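Local coordinates for protein Sso-CP2 metallo-carboxypetidase (Sulfolobus solfataricus, PDB 4MMO) that probably acts as a zinc-dependent carboxypeptidase of the M20 family, removing residues from the C-terminal end of peptide substrates, at residues A[248-253]-A[271-276]; A[173-178]-A[371-376]; A[184-189]-A[337-342]; A[212-217]-A[332-337]; A[41-46]-A[54-59]. One frame throughout, in Å; residues are numbered along the deposited sequence.

How the interactions relate
Interaction 5 comes first along the chain and closes before the others open; it is the edge hairpin of the six-strand mixed sheet, with its centre about 29 to 48 Å from the other four. Interaction 2 then spans a long loop, bringing 173-178 beside 371-376, and interactions 3, 4 and 1 are nested within it. Interactions 3 and 4 have centres about 12 Å apart and share E337: 332-337 runs from the helix 318-331 into the strand of interaction 3. Interactions 1 and 2 touch through Y248 and I374, centres about 14 Å apart. Interactions 1, 3 and 4 all reach the second subunit, which is consistent with the chain between 173-178 and 371-376 contributing to the dimer.

Interaction 1 (A[248-253]-A[271-276]); sequences YDIDVE and KIAEAL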
# COMPACT_ATOMS: atom_id res chain seq x y z
N TYR A 248 17.99 -8.35 31.18
CA TYR A 248 17.62 -8.88 29.87
C TYR A 248 18.82 -8.81 28.93
O TYR A 248 19.34 -7.74 28.65
CB TYR A 248 16.43 -8.11 29.29
CG TYR A 248 15.84 -8.74 28.04
CD1 TYR A 248 15.60 -10.10 27.98
CD2 TYR A 248 15.52 -7.97 26.93
CE1 TYR A 248 15.06 -10.69 26.84
CE2 TYR A 248 14.97 -8.54 25.79
CZ TYR A 248 14.75 -9.90 25.76
OH TYR A 248 14.21 -10.47 24.63
N ASP A 249 19.25 -9.98 28.47
CA ASP A 249 20.51 -10.12 27.76
C ASP A 249 20.32 -10.06 26.25
O ASP A 249 19.75 -10.97 25.65
CB ASP A 249 21.19 -11.43 28.17
CG ASP A 249 22.66 -11.47 27.80
OD1 ASP A 249 23.27 -10.40 27.60
OD2 ASP A 249 23.22 -12.59 27.72
N ILE A 250 20.81 -8.98 25.65
CA ILE A 250 20.65 -8.74 24.22
C ILE A 250 22.00 -8.56 23.54
O ILE A 250 22.78 -7.68 23.91
CB ILE A 250 19.82 -7.46 23.97
CG1 ILE A 250 18.40 -7.63 24.51
CG2 ILE A 250 19.78 -7.11 22.48
CD1 ILE A 250 17.58 -6.36 24.51
N ASP A 251 22.27 -9.39 22.53
CA ASP A 251 23.39 -9.16 21.63
C ASP A 251 22.91 -8.19 20.55
O ASP A 251 22.23 -8.59 19.61
CB ASP A 251 23.86 -10.48 21.01
CG ASP A 251 25.15 -10.33 20.21
OD1 ASP A 251 25.47 -9.20 19.78
OD2 ASP A 251 25.84 -11.35 20.01
N VAL A 252 23.28 -6.92 20.70
CA VAL A 252 22.78 -5.87 19.83
C VAL A 252 23.13 -6.12 18.36
O VAL A 252 22.30 -5.91 17.48
CB VAL A 252 23.34 -4.49 20.25
CG1 VAL A 252 22.89 -3.40 19.28
CG2 VAL A 252 22.89 -4.16 21.66
N GLU A 253 24.36 -6.56 18.10
CA GLU A 253 24.81 -6.74 16.73
C GLU A 253 24.15 -7.96 16.09
O GLU A 253 23.84 -7.95 14.90
CB GLU A 253 26.33 -6.87 16.67
CG GLU A 253 26.89 -6.92 15.25
CD GLU A 253 26.47 -5.72 14.42
OE1 GLU A 253 26.27 -5.88 13.19
OE2 GLU A 253 26.33 -4.61 14.99
N LYS A 271 18.87 -0.00 26.53
CA LYS A 271 17.91 0.91 25.93
C LYS A 271 16.99 0.15 24.98
O LYS A 271 15.81 0.47 24.86
CB LYS A 271 18.64 2.03 25.18
CG LYS A 271 17.75 3.19 24.74
CD LYS A 271 16.92 3.73 25.91
CE LYS A 271 16.66 5.22 25.78
NZ LYS A 271 16.00 5.57 24.50
N ILE A 272 17.55 -0.84 24.29
CA ILE A 272 16.78 -1.69 23.38
C ILE A 272 15.80 -2.53 24.18
O ILE A 272 14.63 -2.65 23.81
CB ILE A 272 17.71 -2.60 22.56
CG1 ILE A 272 18.49 -1.76 21.54
CG2 ILE A 272 16.93 -3.69 21.83
CD1 ILE A 272 19.66 -2.48 20.91
N ALA A 273 16.27 -3.09 25.29
CA ALA A 273 15.44 -3.92 26.15
C ALA A 273 14.27 -3.10 26.69
O ALA A 273 13.14 -3.58 26.74
CB ALA A 273 16.25 -4.48 27.30
N GLU A 274 14.55 -1.87 27.08
CA GLU A 274 13.52 -0.99 27.62
C GLU A 274 12.48 -0.67 26.55
O GLU A 274 11.29 -0.87 26.76
CB GLU A 274 14.16 0.30 28.14
CG GLU A 274 13.20 1.20 28.90
CD GLU A 274 13.87 2.46 29.40
OE1 GLU A 274 15.11 2.45 29.59
OE2 GLU A 274 13.16 3.48 29.59
N ALA A 275 12.94 -0.20 25.39
CA ALA A 275 12.03 0.18 24.31
C ALA A 275 11.15 -0.99 23.88
O ALA A 275 9.94 -0.86 23.74
CB ALA A 275 12.83 0.71 23.13
N LEU A 276 11.79 -2.13 23.67
CA LEU A 276 11.11 -3.32 23.18
C LEU A 276 10.03 -3.80 24.14
O LEU A 276 8.92 -4.15 23.72
CB LEU A 276 12.14 -4.43 22.96
CG LEU A 276 11.67 -5.72 22.27
CD1 LEU A 276 11.06 -5.43 20.91
CD2 LEU A 276 12.83 -6.68 22.15
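Y248, the first residue past the end of helix 239-247, meets the helix 269-278 through one edge of its ring. With chi1 at -170° its CG lies opposite the backbone N, and CD2 comes within 3.6 Å of A273 CB, which sits in the plane of the ring. D249 faces the other way and forms salt bridges with K269, K170 and R172. I250 turns back to the helix: CG1 stands beside its own backbone N and the chain runs on extended (chi2 171°), so that CD1 lies 3.6 Å from A273 CB and 3.8 Å from I272 CG2. D251 is the N-cap of helix 252-259, and its OD1 bonds weakly to E253 N, at 3.3 Å, and to E254 N. V252, in the first turn, presents both methyls to I272 CD1, with CG2 at 3.7 Å. L255 packs on both I250 and I272, and I272 also touches L203 of the second subunit. The side-chain contacts between the two segments are thus carbon to carbon, with I250 CD1 also resting on the backbone N of A273, consistent with a join held by apolar burial, the D249 salt bridges lying on the other side and D251 weakly capping its own helix.

Interaction 2 (A[173-178]-A[371-376]); sequences PQIVLG and PQVIPN
The first torsion of I374 (chi1 54°) sets CG1 between its own backbone N and carbonyl carbon, which turns the CG1-CD1 arm toward V176; CG1 and V176 CG2 are 4.0 Å apart, the side chains side by side and pointing the same way. In V176, CG1 is opposite the backbone N and rests against the backbone of N376. The reverse face of the sheet carries I175 and V373, where I175 CB meets V373 CG2 at 4.1 Å and I175 CG1 runs beside the ring of P371. L177 CD1 slants across V373 CG1 on that side. Four backbone bonds join the parallel strands: Q372 N to P173 O, I175 N to Q372 O (2.8 Å, 172° at the hydrogen), I374 N to I175 O (3.0 Å) and L177 N to I374 O. The alternation, with Q372, I175 and I374 each bonding to the two residues that flank their partner, is that of a regular parallel pair, and the strand axes diverge by 18°. This separate two-stranded parallel sheet joins distant parts of the chain, the V176 side chain lying about 12 Å from the bound zinc ion. Q174 NE2 bonds to G166 O and N376 OD1 to R348. Helix 354-367 packs on P173, I175 and L177, strand 395-396 meets I175 and L177 through V396, helix 239-247 packs on P375, and Y248 touches I374 on the face shared with V176.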
# COMPACT_ATOMS: atom_id res chain seq x y z
N PRO A 173 16.38 -21.23 28.68
CA PRO A 173 14.92 -21.17 28.70
C PRO A 173 14.42 -19.80 29.13
O PRO A 173 15.11 -19.10 29.87
CB PRO A 173 14.53 -22.24 29.73
CG PRO A 173 15.74 -22.37 30.61
CD PRO A 173 16.91 -22.14 29.72
N GLN A 174 13.24 -19.41 28.65
CA GLN A 174 12.68 -18.09 28.94
C GLN A 174 11.40 -18.18 29.77
O GLN A 174 10.55 -19.05 29.54
CB GLN A 174 12.42 -17.33 27.65
CG GLN A 174 13.68 -16.96 26.90
CD GLN A 174 13.41 -16.17 25.65
OE1 GLN A 174 13.89 -15.04 25.49
NE2 GLN A 174 12.64 -16.75 24.74
N ILE A 175 11.28 -17.28 30.74
CA ILE A 175 10.11 -17.18 31.59
C ILE A 175 9.52 -15.80 31.37
O ILE A 175 10.20 -14.79 31.55
CB ILE A 175 10.47 -17.33 33.09
CG1 ILE A 175 11.34 -18.57 33.33
CG2 ILE A 175 9.21 -17.37 33.95
CD1 ILE A 175 10.66 -19.88 33.03
N VAL A 176 8.26 -15.76 30.96
CA VAL A 176 7.62 -14.50 30.58
C VAL A 176 6.39 -14.23 31.44
O VAL A 176 5.45 -15.03 31.47
CB VAL A 176 7.25 -14.53 29.09
CG1 VAL A 176 6.75 -13.17 28.63
CG2 VAL A 176 8.46 -14.97 28.26
N LEU A 177 6.40 -13.10 32.12
CA LEU A 177 5.41 -12.79 33.14
C LEU A 177 4.31 -11.85 32.66
O LEU A 177 3.66 -11.18 33.47
CB LEU A 177 6.10 -12.16 34.36
CG LEU A 177 7.32 -12.90 34.89
CD1 LEU A 177 7.84 -12.22 36.15
CD2 LEU A 177 6.99 -14.36 35.18
N GLY A 178 4.10 -11.79 31.35
CA GLY A 178 3.06 -10.91 30.82
C GLY A 178 3.09 -10.72 29.32
O GLY A 178 3.85 -11.37 28.61
N PRO A 371 17.60 -19.51 33.87
CA PRO A 371 16.45 -19.06 33.09
C PRO A 371 16.37 -17.54 32.98
O PRO A 371 16.60 -16.84 33.96
CB PRO A 371 15.25 -19.57 33.89
CG PRO A 371 15.78 -20.70 34.70
CD PRO A 371 17.18 -20.32 35.03
N GLN A 372 16.05 -17.04 31.79
CA GLN A 372 15.92 -15.61 31.57
C GLN A 372 14.47 -15.18 31.78
O GLN A 372 13.56 -15.66 31.11
CB GLN A 372 16.40 -15.24 30.17
CG GLN A 372 17.85 -15.63 29.91
CD GLN A 372 18.81 -14.97 30.89
OE1 GLN A 372 18.94 -13.74 30.91
NE2 GLN A 372 19.45 -15.78 31.73
N VAL A 373 14.28 -14.27 32.73
CA VAL A 373 12.95 -13.86 33.18
C VAL A 373 12.68 -12.43 32.73
O VAL A 373 13.43 -11.52 33.10
CB VAL A 373 12.85 -13.92 34.72
CG1 VAL A 373 11.43 -13.66 35.20
CG2 VAL A 373 13.34 -15.27 35.24
N ILE A 374 11.64 -12.23 31.93
CA ILE A 374 11.24 -10.88 31.52
C ILE A 374 9.82 -10.58 31.98
O ILE A 374 8.99 -11.49 32.10
CB ILE A 374 11.37 -10.69 30.00
CG1 ILE A 374 10.60 -11.78 29.25
CG2 ILE A 374 12.83 -10.71 29.60
CD1 ILE A 374 10.52 -11.56 27.75
N PRO A 375 9.52 -9.30 32.27
CA PRO A 375 8.22 -8.95 32.84
C PRO A 375 7.06 -9.11 31.86
O PRO A 375 5.91 -9.24 32.28
CB PRO A 375 8.40 -7.48 33.24
CG PRO A 375 9.45 -6.97 32.32
CD PRO A 375 10.37 -8.12 32.05
N ASN A 376 7.37 -9.08 30.56
CA ASN A 376 6.36 -9.30 29.52
C ASN A 376 7.03 -9.44 28.17
O ASN A 376 8.16 -8.98 27.98
CB ASN A 376 5.36 -8.14 29.48
CG ASN A 376 6.01 -6.81 29.15
OD1 ASN A 376 6.45 -6.09 30.05
ND2 ASN A 376 6.08 -6.49 27.87

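Interaction 3 (A[184-189]-A[337-342]); sequences YVELVL and EILAHG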
# COMPACT_ATOMS: atom_id res chain seq x y z
N TYR A 184 -6.03 -3.53 16.84
CA TYR A 184 -5.96 -3.41 15.39
C TYR A 184 -7.02 -2.42 14.92
O TYR A 184 -8.16 -2.46 15.38
CB TYR A 184 -6.21 -4.74 14.69
CG TYR A 184 -5.10 -5.76 14.80
CD1 TYR A 184 -3.83 -5.48 14.32
CD2 TYR A 184 -5.34 -7.02 15.35
CE1 TYR A 184 -2.82 -6.42 14.42
CE2 TYR A 184 -4.34 -7.96 15.44
CZ TYR A 184 -3.07 -7.66 14.97
OH TYR A 184 -2.07 -8.59 15.06
N VAL A 185 -6.64 -1.55 14.00
CA VAL A 185 -7.57 -0.58 13.44
C VAL A 185 -7.35 -0.43 11.94
O VAL A 185 -6.21 -0.42 11.47
CB VAL A 185 -7.42 0.79 14.12
CG1 VAL A 185 -8.22 1.87 13.39
CG2 VAL A 185 -7.86 0.70 15.57
N GLU A 186 -8.44 -0.31 11.21
CA GLU A 186 -8.38 0.01 9.79
C GLU A 186 -9.13 1.31 9.52
O GLU A 186 -10.28 1.46 9.92
CB GLU A 186 -8.98 -1.11 8.95
CG GLU A 186 -9.07 -0.75 7.47
CD GLU A 186 -9.23 -1.95 6.58
OE1 GLU A 186 -9.98 -2.88 6.95
OE2 GLU A 186 -8.59 -1.98 5.51
N LEU A 187 -8.45 2.24 8.86
CA LEU A 187 -9.06 3.50 8.45
C LEU A 187 -9.33 3.44 6.96
O LEU A 187 -8.48 3.00 6.20
CB LEU A 187 -8.13 4.68 8.75
CG LEU A 187 -7.69 4.86 10.20
CD1 LEU A 187 -6.79 6.08 10.32
CD2 LEU A 187 -8.90 4.99 11.12
N VAL A 188 -10.51 3.88 6.55
CA VAL A 188 -10.89 3.88 5.15
C VAL A 188 -11.52 5.20 4.75
O VAL A 188 -12.38 5.73 5.45
CB VAL A 188 -11.87 2.74 4.83
CG1 VAL A 188 -12.18 2.70 3.34
CG2 VAL A 188 -11.31 1.40 5.28
N LEU A 189 -11.07 5.73 3.61
CA LEU A 189 -11.68 6.89 2.99
C LEU A 189 -12.18 6.47 1.62
O LEU A 189 -11.49 5.76 0.90
CB LEU A 189 -10.68 8.03 2.84
CG LEU A 189 -10.07 8.62 4.11
CD1 LEU A 189 -9.09 9.73 3.76
CD2 LEU A 189 -11.15 9.13 5.04
N GLU A 337 -14.54 5.68 7.39
CA GLU A 337 -14.90 4.54 8.22
C GLU A 337 -13.75 4.18 9.15
O GLU A 337 -12.58 4.34 8.80
CB GLU A 337 -15.23 3.34 7.34
CG GLU A 337 -16.48 2.59 7.76
CD GLU A 337 -16.64 1.26 7.03
OE1 GLU A 337 -15.76 0.92 6.21
OE2 GLU A 337 -17.64 0.56 7.29
N ILE A 338 -14.09 3.71 10.34
CA ILE A 338 -13.12 3.15 11.27
C ILE A 338 -13.57 1.75 11.66
O ILE A 338 -14.68 1.57 12.15
CB ILE A 338 -12.97 3.98 12.55
CG1 ILE A 338 -12.92 5.48 12.23
CG2 ILE A 338 -11.72 3.55 13.31
CD1 ILE A 338 -13.02 6.36 13.46
N LEU A 339 -12.69 0.78 11.44
CA LEU A 339 -12.97 -0.61 11.78
C LEU A 339 -11.90 -1.09 12.76
O LEU A 339 -10.72 -0.82 12.56
CB LEU A 339 -12.93 -1.46 10.51
CG LEU A 339 -13.84 -0.99 9.37
CD1 LEU A 339 -13.39 -1.61 8.06
CD2 LEU A 339 -15.29 -1.33 9.67
N ALA A 340 -12.32 -1.79 13.80
CA ALA A 340 -11.39 -2.28 14.82
C ALA A 340 -11.60 -3.76 15.14
O ALA A 340 -12.67 -4.30 14.88
CB ALA A 340 -11.52 -1.46 16.08
N HIS A 341 -10.58 -4.40 15.69
CA HIS A 341 -10.68 -5.77 16.16
C HIS A 341 -9.44 -6.17 16.97
O HIS A 341 -8.47 -5.42 17.04
CB HIS A 341 -10.87 -6.74 15.00
CG HIS A 341 -9.73 -6.75 14.02
ND1 HIS A 341 -9.63 -5.84 12.99
CD2 HIS A 341 -8.65 -7.56 13.92
CE1 HIS A 341 -8.54 -6.09 12.29
NE2 HIS A 341 -7.92 -7.13 12.84
N GLY A 342 -9.50 -7.35 17.58
CA GLY A 342 -8.37 -7.88 18.32
C GLY A 342 -8.01 -7.07 19.55
O GLY A 342 -6.83 -6.90 19.86
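Y184 lays its CB over one face of the H341 imidazole, 3.6 Å from the ring centroid and 17° off the normal, a CH-pi contact. Beyond it the two rings are tilted by 28° and slid apart, their centroids 5.1 Å from each other, so they barely overlap. H341 reaches this position with chi1 at 62°, which places CG between its backbone N and carbonyl carbon, swinging the imidazole over the neighbouring strand. Beneath them, six backbone bonds tie the antiparallel strands in pairs at Y184-H341, E186-L339 and V188-E337. The central pair is the straightest: E186 N gives to L339 O at 2.7 Å and L339 N to E186 O at 2.9 Å, both donors lying in the carbonyl plane. On the face shared by V185, L187, I338 and A340, I338 CG2 is flanked by V185 CG1 at 3.9 Å and L187 CD2 at 3.8 Å. E186 OE1 meets L339 CD1 on the other face. In this antiparallel sheet strand 178-190 lies between 299-312 and 337-348. Helix 318-331 packs on L187, I338 and A340, helix 207-218 on L187 and L189, and S296 of the second subunit touches Y184 and H341.

Interaction 4 (A[212-217]-A[332-337]); sequences AKIIST and AGFNGE. With SO4 (sulfate ion), chain G.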
# COMPACT_ATOMS: atom_id res chain seq x y z
N ALA A 212 -2.87 10.24 4.45
CA ALA A 212 -1.46 10.38 4.82
C ALA A 212 -1.32 11.46 5.88
O ALA A 212 -0.53 11.33 6.82
CB ALA A 212 -0.61 10.73 3.60
N LYS A 213 -2.09 12.54 5.73
CA LYS A 213 -2.04 13.63 6.69
C LYS A 213 -2.60 13.19 8.03
O LYS A 213 -2.06 13.55 9.08
CB LYS A 213 -2.80 14.85 6.15
CG LYS A 213 -1.89 15.87 5.48
CD LYS A 213 -2.66 16.80 4.55
CE LYS A 213 -1.71 17.70 3.77
NZ LYS A 213 -0.86 18.54 4.66
N ILE A 214 -3.67 12.39 8.00
CA ILE A 214 -4.30 11.89 9.21
C ILE A 214 -3.33 11.05 10.04
O ILE A 214 -3.12 11.33 11.22
CB ILE A 214 -5.55 11.04 8.88
CG1 ILE A 214 -6.69 11.92 8.36
CG2 ILE A 214 -6.02 10.23 10.10
CD1 ILE A 214 -7.29 12.87 9.39
N ILE A 215 -2.74 10.03 9.43
CA ILE A 215 -1.85 9.14 10.16
C ILE A 215 -0.59 9.89 10.62
O ILE A 215 0.04 9.50 11.60
CB ILE A 215 -1.47 7.88 9.34
CG1 ILE A 215 -0.79 8.27 8.03
CG2 ILE A 215 -2.71 7.04 9.08
CD1 ILE A 215 -0.31 7.08 7.22
N SER A 216 -0.25 10.97 9.93
CA SER A 216 0.89 11.79 10.32
C SER A 216 0.65 12.50 11.66
O SER A 216 1.60 12.82 12.37
CB SER A 216 1.22 12.83 9.25
OG SER A 216 1.75 12.20 8.09
N THR A 217 -0.61 12.73 12.01
CA THR A 217 -0.94 13.43 13.25
C THR A 217 -0.84 12.51 14.46
O THR A 217 -0.80 12.97 15.60
CB THR A 217 -2.37 14.04 13.22
OG1 THR A 217 -3.34 12.99 13.12
CG2 THR A 217 -2.53 15.01 12.05
N ALA A 332 -8.97 15.82 13.88
CA ALA A 332 -8.11 15.84 12.70
C ALA A 332 -8.93 15.90 11.42
O ALA A 332 -8.38 15.89 10.32
CB ALA A 332 -7.21 14.61 12.70
N GLY A 333 -10.25 15.98 11.56
CA GLY A 333 -11.14 16.11 10.42
C GLY A 333 -11.27 14.83 9.62
O GLY A 333 -11.47 14.86 8.41
N PHE A 334 -11.16 13.69 10.30
CA PHE A 334 -11.28 12.40 9.64
C PHE A 334 -12.71 12.21 9.14
O PHE A 334 -13.67 12.39 9.88
CB PHE A 334 -10.88 11.26 10.59
CG PHE A 334 -11.01 9.89 9.98
CD1 PHE A 334 -10.11 9.46 9.01
CD2 PHE A 334 -12.02 9.03 10.37
CE1 PHE A 334 -10.22 8.21 8.45
CE2 PHE A 334 -12.13 7.77 9.81
CZ PHE A 334 -11.24 7.36 8.85
N ASN A 335 -12.83 11.85 7.86
CA ASN A 335 -14.12 11.72 7.22
C ASN A 335 -14.22 10.38 6.50
O ASN A 335 -14.14 10.31 5.28
CB ASN A 335 -14.33 12.86 6.22
CG ASN A 335 -15.68 12.79 5.53
OD1 ASN A 335 -16.62 12.17 6.03
ND2 ASN A 335 -15.79 13.44 4.37
N GLY A 336 -14.37 9.32 7.28
CA GLY A 336 -14.45 7.98 6.72
C GLY A 336 -14.79 6.93 7.74
O GLY A 336 -15.27 7.24 8.83
N GLU A 337 -14.54 5.68 7.39
CA GLU A 337 -14.90 4.54 8.22
C GLU A 337 -13.75 4.18 9.15
O GLU A 337 -12.58 4.34 8.80
CB GLU A 337 -15.23 3.34 7.34
CG GLU A 337 -16.48 2.59 7.76
CD GLU A 337 -16.64 1.26 7.03
OE1 GLU A 337 -15.76 0.92 6.21
OE2 GLU A 337 -17.64 0.56 7.29
S SO4 G . -2.01 21.70 6.55
O1 SO4 G . -2.53 20.44 6.02
O2 SO4 G . -1.99 21.62 8.01
O3 SO4 G . -0.65 21.93 6.06
O4 SO4 G . -2.87 22.80 6.13
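I214 aims the end of its side chain at the turn that follows helix 318-331. Its CG1 is opposite the carbonyl carbon, and a second bend (chi2 -68°) turns CD1 toward A332, where it meets CB at 3.7 Å and lies 3.3 Å from the backbone oxygen A332 O. The same methyl is 4.1 Å from F334 CB. The F334 ring presents its edge to I214, with CG1 near the ring plane, while G336 N sits above one of its faces. T217 OG1 comes to 4.2 Å from A332 CB, roughly at right angles to the approach of I214 CD1. The turn is a Schellman motif: G333 takes positive phi (73°) with two bonds back into the last helical turn, ending helix 318-331 ahead of strand 337-348. On helix 207-218, the T217 hydroxyl donates to I214 O in the carbonyl plane, and that oxygen also accepts T217 N; T217 OG1 is further bonded to H328. S216 OG gives to A212 O at 2.8 Å, and S216 N reaches the same oxygen from the opposite face of its plane. K213 NZ binds sulfate O1 at 2.9 Å, an ion probably from the crystallisation liquor and also held by M221 N of the second subunit. K213 NZ also bonds to S216 O and V219 O of that subunit, and L329 packs on both I214 and F334.

Interaction 5 (A[41-46]-A[54-59]); sequences VKANLE and VYAEIN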
# COMPACT_ATOMS: atom_id res chain seq x y z
N VAL A 41 -8.96 -39.62 29.80
CA VAL A 41 -10.08 -38.83 30.32
C VAL A 41 -10.98 -38.43 29.16
O VAL A 41 -10.64 -38.65 28.00
CB VAL A 41 -9.60 -37.55 31.04
CG1 VAL A 41 -8.77 -37.91 32.26
CG2 VAL A 41 -8.80 -36.66 30.09
N LYS A 42 -12.12 -37.83 29.48
CA LYS A 42 -13.03 -37.32 28.46
C LYS A 42 -12.60 -35.92 28.01
O LYS A 42 -12.35 -35.04 28.83
CB LYS A 42 -14.46 -37.29 29.01
CG LYS A 42 -15.49 -36.67 28.08
CD LYS A 42 -16.90 -37.05 28.50
CE LYS A 42 -17.84 -35.86 28.49
NZ LYS A 42 -17.53 -34.89 29.58
N ALA A 43 -12.50 -35.74 26.69
CA ALA A 43 -12.20 -34.44 26.10
C ALA A 43 -13.39 -33.98 25.27
O ALA A 43 -14.09 -34.79 24.66
CB ALA A 43 -10.96 -34.52 25.24
N ASN A 44 -13.61 -32.66 25.23
CA ASN A 44 -14.79 -32.10 24.57
C ASN A 44 -14.44 -31.03 23.54
O ASN A 44 -13.66 -30.13 23.80
CB ASN A 44 -15.72 -31.49 25.62
CG ASN A 44 -16.10 -32.48 26.70
OD1 ASN A 44 -16.96 -33.33 26.50
ND2 ASN A 44 -15.46 -32.36 27.86
N LEU A 45 -15.03 -31.16 22.35
CA LEU A 45 -15.06 -30.06 21.39
C LEU A 45 -16.20 -29.14 21.79
O LEU A 45 -17.37 -29.53 21.73
CB LEU A 45 -15.29 -30.56 19.97
CG LEU A 45 -14.12 -31.13 19.18
CD1 LEU A 45 -14.58 -31.51 17.79
CD2 LEU A 45 -12.97 -30.14 19.10
N GLU A 46 -15.85 -27.92 22.19
CA GLU A 46 -16.84 -26.94 22.60
C GLU A 46 -16.95 -25.85 21.55
O GLU A 46 -15.95 -25.34 21.05
CB GLU A 46 -16.49 -26.38 23.98
CG GLU A 46 -16.71 -27.41 25.08
CD GLU A 46 -16.14 -26.98 26.41
OE1 GLU A 46 -15.26 -26.10 26.43
OE2 GLU A 46 -16.57 -27.54 27.44
N VAL A 54 -10.95 -27.16 22.29
CA VAL A 54 -10.81 -28.47 22.92
C VAL A 54 -10.59 -28.28 24.41
O VAL A 54 -9.67 -27.58 24.83
CB VAL A 54 -9.63 -29.27 22.35
CG1 VAL A 54 -9.62 -30.67 22.93
CG2 VAL A 54 -9.72 -29.33 20.83
N TYR A 55 -11.43 -28.93 25.21
CA TYR A 55 -11.35 -28.84 26.66
C TYR A 55 -11.29 -30.22 27.28
O TYR A 55 -11.90 -31.17 26.79
CB TYR A 55 -12.55 -28.07 27.22
CG TYR A 55 -12.57 -28.03 28.73
CD1 TYR A 55 -11.78 -27.11 29.42
CD2 TYR A 55 -13.36 -28.90 29.47
CE1 TYR A 55 -11.78 -27.07 30.80
CE2 TYR A 55 -13.37 -28.86 30.85
CZ TYR A 55 -12.57 -27.94 31.51
OH TYR A 55 -12.57 -27.89 32.89
N ALA A 56 -10.54 -30.34 28.38
CA ALA A 56 -10.47 -31.58 29.14
C ALA A 56 -10.02 -31.29 30.56
O ALA A 56 -9.26 -30.35 30.80
CB ALA A 56 -9.52 -32.56 28.47
N GLU A 57 -10.49 -32.11 31.49
CA GLU A 57 -10.09 -32.00 32.88
C GLU A 57 -9.48 -33.31 33.33
O GLU A 57 -10.03 -34.38 33.10
CB GLU A 57 -11.30 -31.66 33.76
CG GLU A 57 -10.95 -31.52 35.23
CD GLU A 57 -12.11 -31.01 36.06
OE1 GLU A 57 -13.24 -30.95 35.54
OE2 GLU A 57 -11.89 -30.66 37.24
N ILE A 58 -8.31 -33.21 33.96
CA ILE A 58 -7.66 -34.34 34.60
C ILE A 58 -7.70 -34.08 36.10
O ILE A 58 -6.88 -33.32 36.63
CB ILE A 58 -6.20 -34.51 34.14
CG1 ILE A 58 -6.14 -34.65 32.61
CG2 ILE A 58 -5.56 -35.72 34.79
CD1 ILE A 58 -5.95 -33.34 31.88
N ASN A 59 -8.65 -34.71 36.78
CA ASN A 59 -8.82 -34.54 38.22
C ASN A 59 -8.21 -35.69 39.00
O ASN A 59 -8.54 -36.85 38.77
CB ASN A 59 -10.30 -34.41 38.57
CG ASN A 59 -10.51 -34.14 40.05
OD1 ASN A 59 -10.33 -33.01 40.52
ND2 ASN A 59 -10.90 -35.17 40.79
O HOH W 1 -12.87 -33.90 31.10
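A beta hairpin at the edge of the six-strand mixed sheet is formed by strands 43-46 and 53-58, and its central rung is the hydrogen-bonded antiparallel pair N44-Y55. N44 N donates to Y55 O at 2.8 Å (166° at the hydrogen), and Y55 N returns to N44 O at 2.9 Å, the donor lying in the carbonyl plane. On the face of A43, L45, V54 and A56, the methyls of A43 and A56 are 4.0 Å apart, and L45 CD2 meets V54 CG2 at 3.8 Å. Beyond the pairing, the side chains of V41 and I58 cross at about a right angle, V41 CG2 being 4.2 Å from I58 CG1, and V41 CB stands close to E57 O. The reverse face holds the Y55 ring. Its CG lies opposite the backbone N (chi1 176°), and the E46 side chain slants across Y55, its carboxylate plane only 7° from that of the ring, with OE1 3.4 Å from Y55 CB. The other oxygen, E46 OE2, forms a salt bridge with K154. N44 ND2 lies near the plane of the ring at its edge. Where the strands part, a water bridges the gap, donating to K42 O at 2.6 Å and accepting from E57 N. Strand 53-58 bonds on its other side to 128-134 through V54, A56 and I58. Helix 24-39 packs against A43, L45 and I58.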